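Local coordinates for enoyl-CoA hydratase/isomerase (Mycobacterium avium, PDB 3P5M), which probably catalyses hydration or isomerisation of enoyl-CoA thioesters, as a member of the crotonase superfamily, at residues F129-A142 / L217-L231. Numbering follows the deposited sequence.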
# COMPACT_ATOMS: atom_id res chain seq x y z
N PHE B 129 -15.70 -24.03 2.09
CA PHE B 129 -16.03 -25.39 2.47
C PHE B 129 -16.42 -25.50 3.94
O PHE B 129 -17.41 -26.16 4.27
CB PHE B 129 -14.87 -26.38 2.21
CG PHE B 129 -14.12 -26.17 0.92
CD1 PHE B 129 -14.32 -27.06 -0.15
CD2 PHE B 129 -13.16 -25.15 0.78
CE1 PHE B 129 -13.62 -26.91 -1.33
CE2 PHE B 129 -12.43 -25.00 -0.40
CZ PHE B 129 -12.66 -25.90 -1.47
N THR B 130 -15.66 -24.84 4.83
CA THR B 130 -15.88 -25.00 6.28
C THR B 130 -17.23 -24.53 6.73
O THR B 130 -17.67 -24.92 7.82
CB THR B 130 -14.78 -24.35 7.17
OG1 THR B 130 -14.51 -23.01 6.74
CG2 THR B 130 -13.49 -25.15 7.12
N ARG B 131 -17.93 -23.73 5.92
CA ARG B 131 -19.27 -23.26 6.34
C ARG B 131 -20.32 -24.38 6.29
O ARG B 131 -21.42 -24.24 6.83
CB ARG B 131 -19.71 -21.99 5.57
N VAL B 132 -19.98 -25.49 5.64
CA VAL B 132 -20.80 -26.71 5.72
C VAL B 132 -20.06 -27.84 6.42
O VAL B 132 -20.54 -28.97 6.41
CB VAL B 132 -21.38 -27.19 4.33
CG1 VAL B 132 -22.26 -26.11 3.71
CG2 VAL B 132 -20.28 -27.57 3.35
N GLY B 133 -18.89 -27.54 6.99
CA GLY B 133 -18.13 -28.51 7.78
C GLY B 133 -17.19 -29.39 6.98
O GLY B 133 -16.78 -30.46 7.45
N LEU B 134 -16.86 -28.95 5.77
CA LEU B 134 -15.93 -29.66 4.89
C LEU B 134 -14.62 -28.88 4.78
O LEU B 134 -14.53 -27.75 5.23
CB LEU B 134 -16.55 -29.86 3.51
CG LEU B 134 -17.84 -30.70 3.44
CD1 LEU B 134 -18.25 -30.94 1.99
CD2 LEU B 134 -17.66 -32.05 4.18
N MET B 135 -13.61 -29.50 4.18
CA MET B 135 -12.26 -28.97 4.14
C MET B 135 -11.89 -28.65 2.68
O MET B 135 -12.65 -29.04 1.77
CB MET B 135 -11.28 -30.02 4.69
CG MET B 135 -11.00 -31.13 3.68
SD MET B 135 -9.86 -32.36 4.28
CE MET B 135 -8.35 -31.43 4.34
N PRO B 136 -10.76 -27.93 2.46
CA PRO B 136 -10.38 -27.55 1.09
C PRO B 136 -10.11 -28.80 0.26
O PRO B 136 -9.77 -29.83 0.83
CB PRO B 136 -9.12 -26.72 1.29
CG PRO B 136 -9.34 -26.07 2.66
CD PRO B 136 -9.99 -27.17 3.47
N ASP B 137 -10.31 -28.71 -1.06
CA ASP B 137 -10.03 -29.83 -1.98
C ASP B 137 -9.31 -29.37 -3.27
O ASP B 137 -8.94 -28.19 -3.41
CB ASP B 137 -11.32 -30.55 -2.36
CG ASP B 137 -12.29 -29.66 -3.11
OD1 ASP B 137 -11.89 -28.55 -3.58
OD2 ASP B 137 -13.45 -30.05 -3.22
N GLY B 138 -9.13 -30.30 -4.21
CA GLY B 138 -8.44 -30.00 -5.45
C GLY B 138 -6.94 -29.96 -5.28
O GLY B 138 -6.21 -29.93 -6.26
N GLY B 139 -6.47 -29.97 -4.03
CA GLY B 139 -5.09 -29.70 -3.71
C GLY B 139 -4.88 -28.20 -3.42
O GLY B 139 -3.74 -27.73 -3.40
N ALA B 140 -5.96 -27.45 -3.18
CA ALA B 140 -5.85 -26.08 -2.64
C ALA B 140 -4.84 -25.94 -1.48
O ALA B 140 -4.12 -24.92 -1.37
CB ALA B 140 -7.25 -25.55 -2.20
N SER B 141 -4.76 -26.95 -0.61
CA SER B 141 -3.91 -26.81 0.60
C SER B 141 -2.43 -26.74 0.24
O SER B 141 -1.65 -26.15 0.96
CB SER B 141 -4.15 -27.93 1.62
OG SER B 141 -5.53 -28.10 1.87
N ALA B 142 -2.05 -27.36 -0.87
CA ALA B 142 -0.67 -27.28 -1.37
C ALA B 142 -0.47 -26.09 -2.29
O ALA B 142 0.61 -25.51 -2.28
CB ALA B 142 -0.29 -28.56 -2.12
N LEU B 217 2.02 -31.65 -4.02
CA LEU B 217 0.66 -31.65 -4.57
C LEU B 217 -0.02 -33.02 -4.38
O LEU B 217 -1.10 -33.09 -3.82
CB LEU B 217 0.58 -31.22 -6.05
CG LEU B 217 -0.82 -31.07 -6.67
CD1 LEU B 217 -1.74 -30.11 -5.88
CD2 LEU B 217 -0.72 -30.58 -8.16
N GLU B 218 0.61 -34.09 -4.85
CA GLU B 218 -0.01 -35.41 -4.74
C GLU B 218 -0.28 -35.86 -3.28
O GLU B 218 -1.43 -36.19 -2.96
CB GLU B 218 0.79 -36.47 -5.53
CG GLU B 218 -0.03 -37.65 -6.04
CD GLU B 218 0.82 -38.71 -6.72
OE1 GLU B 218 1.83 -39.15 -6.14
OE2 GLU B 218 0.49 -39.11 -7.84
N PRO B 219 0.76 -35.89 -2.40
CA PRO B 219 0.45 -36.31 -1.02
C PRO B 219 -0.65 -35.44 -0.35
O PRO B 219 -1.47 -35.95 0.42
CB PRO B 219 1.77 -36.12 -0.24
CG PRO B 219 2.80 -35.73 -1.21
CD PRO B 219 2.20 -35.65 -2.60
N VAL B 220 -0.66 -34.14 -0.65
CA VAL B 220 -1.65 -33.26 -0.05
C VAL B 220 -3.05 -33.57 -0.60
O VAL B 220 -4.01 -33.58 0.16
CB VAL B 220 -1.31 -31.75 -0.21
CG1 VAL B 220 -2.51 -30.88 0.18
CG2 VAL B 220 -0.11 -31.38 0.62
N GLN B 221 -3.15 -33.84 -1.91
CA GLN B 221 -4.44 -34.21 -2.52
C GLN B 221 -5.00 -35.51 -1.90
O GLN B 221 -6.18 -35.59 -1.61
CB GLN B 221 -4.31 -34.34 -4.05
CG GLN B 221 -4.32 -32.97 -4.84
CD GLN B 221 -4.12 -33.16 -6.33
OE1 GLN B 221 -3.56 -34.18 -6.74
NE2 GLN B 221 -4.57 -32.21 -7.16
N ALA B 222 -4.12 -36.48 -1.65
CA ALA B 222 -4.51 -37.72 -0.96
C ALA B 222 -5.00 -37.50 0.49
O ALA B 222 -5.91 -38.18 0.96
CB ALA B 222 -3.37 -38.70 -0.97
N ILE B 223 -4.38 -36.56 1.20
CA ILE B 223 -4.84 -36.20 2.51
C ILE B 223 -6.21 -35.53 2.45
O ILE B 223 -7.06 -35.85 3.26
CB ILE B 223 -3.83 -35.37 3.26
CG1 ILE B 223 -2.62 -36.28 3.61
CG2 ILE B 223 -4.46 -34.75 4.51
CD1 ILE B 223 -1.33 -35.51 3.92
N GLU B 224 -6.41 -34.61 1.49
CA GLU B 224 -7.69 -33.91 1.36
C GLU B 224 -8.81 -34.88 1.00
O GLU B 224 -9.91 -34.74 1.49
CB GLU B 224 -7.63 -32.80 0.28
CG GLU B 224 -6.72 -31.58 0.64
CD GLU B 224 -6.66 -30.52 -0.48
OE1 GLU B 224 -7.15 -30.79 -1.60
OE2 GLU B 224 -6.10 -29.42 -0.22
N ALA B 225 -8.52 -35.84 0.10
CA ALA B 225 -9.48 -36.86 -0.31
C ALA B 225 -9.85 -37.77 0.86
O ALA B 225 -11.03 -38.07 1.06
CB ALA B 225 -8.92 -37.68 -1.48
N GLU B 226 -8.87 -38.19 1.67
CA GLU B 226 -9.21 -38.97 2.89
C GLU B 226 -10.03 -38.16 3.90
O GLU B 226 -10.97 -38.68 4.51
CB GLU B 226 -7.95 -39.51 3.58
CG GLU B 226 -8.29 -40.40 4.74
CD GLU B 226 -7.09 -40.96 5.44
OE1 GLU B 226 -6.00 -41.01 4.84
OE2 GLU B 226 -7.25 -41.37 6.61
N GLY B 227 -9.61 -36.90 4.12
CA GLY B 227 -10.29 -36.00 5.02
C GLY B 227 -11.74 -35.73 4.61
O GLY B 227 -12.64 -35.79 5.45
N GLN B 228 -11.96 -35.45 3.33
CA GLN B 228 -13.33 -35.19 2.87
C GLN B 228 -14.23 -36.42 3.07
O GLN B 228 -15.36 -36.29 3.49
CB GLN B 228 -13.38 -34.72 1.40
CG GLN B 228 -14.56 -33.79 1.13
CD GLN B 228 -14.27 -32.38 1.68
OE1 GLN B 228 -14.20 -32.18 2.90
NE2 GLN B 228 -14.01 -31.43 0.78
N LEU B 229 -13.70 -37.61 2.77
CA LEU B 229 -14.38 -38.87 3.07
C LEU B 229 -14.79 -39.02 4.52
O LEU B 229 -15.89 -39.47 4.82
CB LEU B 229 -13.50 -40.07 2.67
CG LEU B 229 -13.56 -40.43 1.18
CD1 LEU B 229 -12.49 -41.50 0.85
CD2 LEU B 229 -14.99 -40.87 0.76
N ALA B 230 -13.90 -38.66 5.44
CA ALA B 230 -14.23 -38.72 6.85
C ALA B 230 -15.22 -37.62 7.23
O ALA B 230 -16.13 -37.83 8.05
CB ALA B 230 -12.99 -38.63 7.68
N LEU B 231 -15.07 -36.43 6.63
CA LEU B 231 -15.88 -35.27 7.02
C LEU B 231 -17.35 -35.37 6.63
O LEU B 231 -18.20 -34.95 7.39
CB LEU B 231 -15.26 -33.94 6.54
CG LEU B 231 -13.99 -33.51 7.27
CD1 LEU B 231 -13.51 -32.16 6.66
CD2 LEU B 231 -14.19 -33.39 8.76
O HOH W 1 -11.07 -32.51 0.55
O HOH W 2 -13.37 -33.29 -2.10
O HOH W 3 -8.52 -32.96 -2.93
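Glu-224 reaches from helix 217-231 to the start of helix 140-143, its chain extended beyond CG, and uses both carboxylate oxygens on the backbone and side chain there. Glu-224 OE2 accepts two bonds from Ser-141, one from its backbone N (2.8 Å), arriving nearly along the C-O direction, and a short one from OG (2.5 Å) on the anti lone pair. Glu-224 OE1 takes the N-H of Gly-139, the N-cap residue, at 2.7 Å on the syn side. One turn earlier in helix 217-231, Gln-221 NE2 donates to Gly-138 O (2.9 Å) from above the carbonyl plane, while Gln-221 CG lies 3.5 Å from Gly-139 CA. In this crotonase-family chain the contact lays helix 217-231, in the C-terminal helical part, along the loop joining the 3-10 turn at 129-131 to helix 140-143. Gln-228, bent at chi2 (77°), pairs its amide with the backbone of Met-135: Gln-228 OE1 accepts Met-135 N at 3.0 Å, in the carbonyl plane and almost straight (177°), and NE2 returns a bond to Met-135 O. Met-135 SD rests 3.7 Å from Gly-227 CA, and Leu-231 CD1 meets Met-135 CB. Water 1 donates to both Pro-136 O and Glu-224 O. Farther out, Ser-109 OG bonds Asp-137 O, and Thr-205 of the second subunit packs on Met-135 and Pro-136.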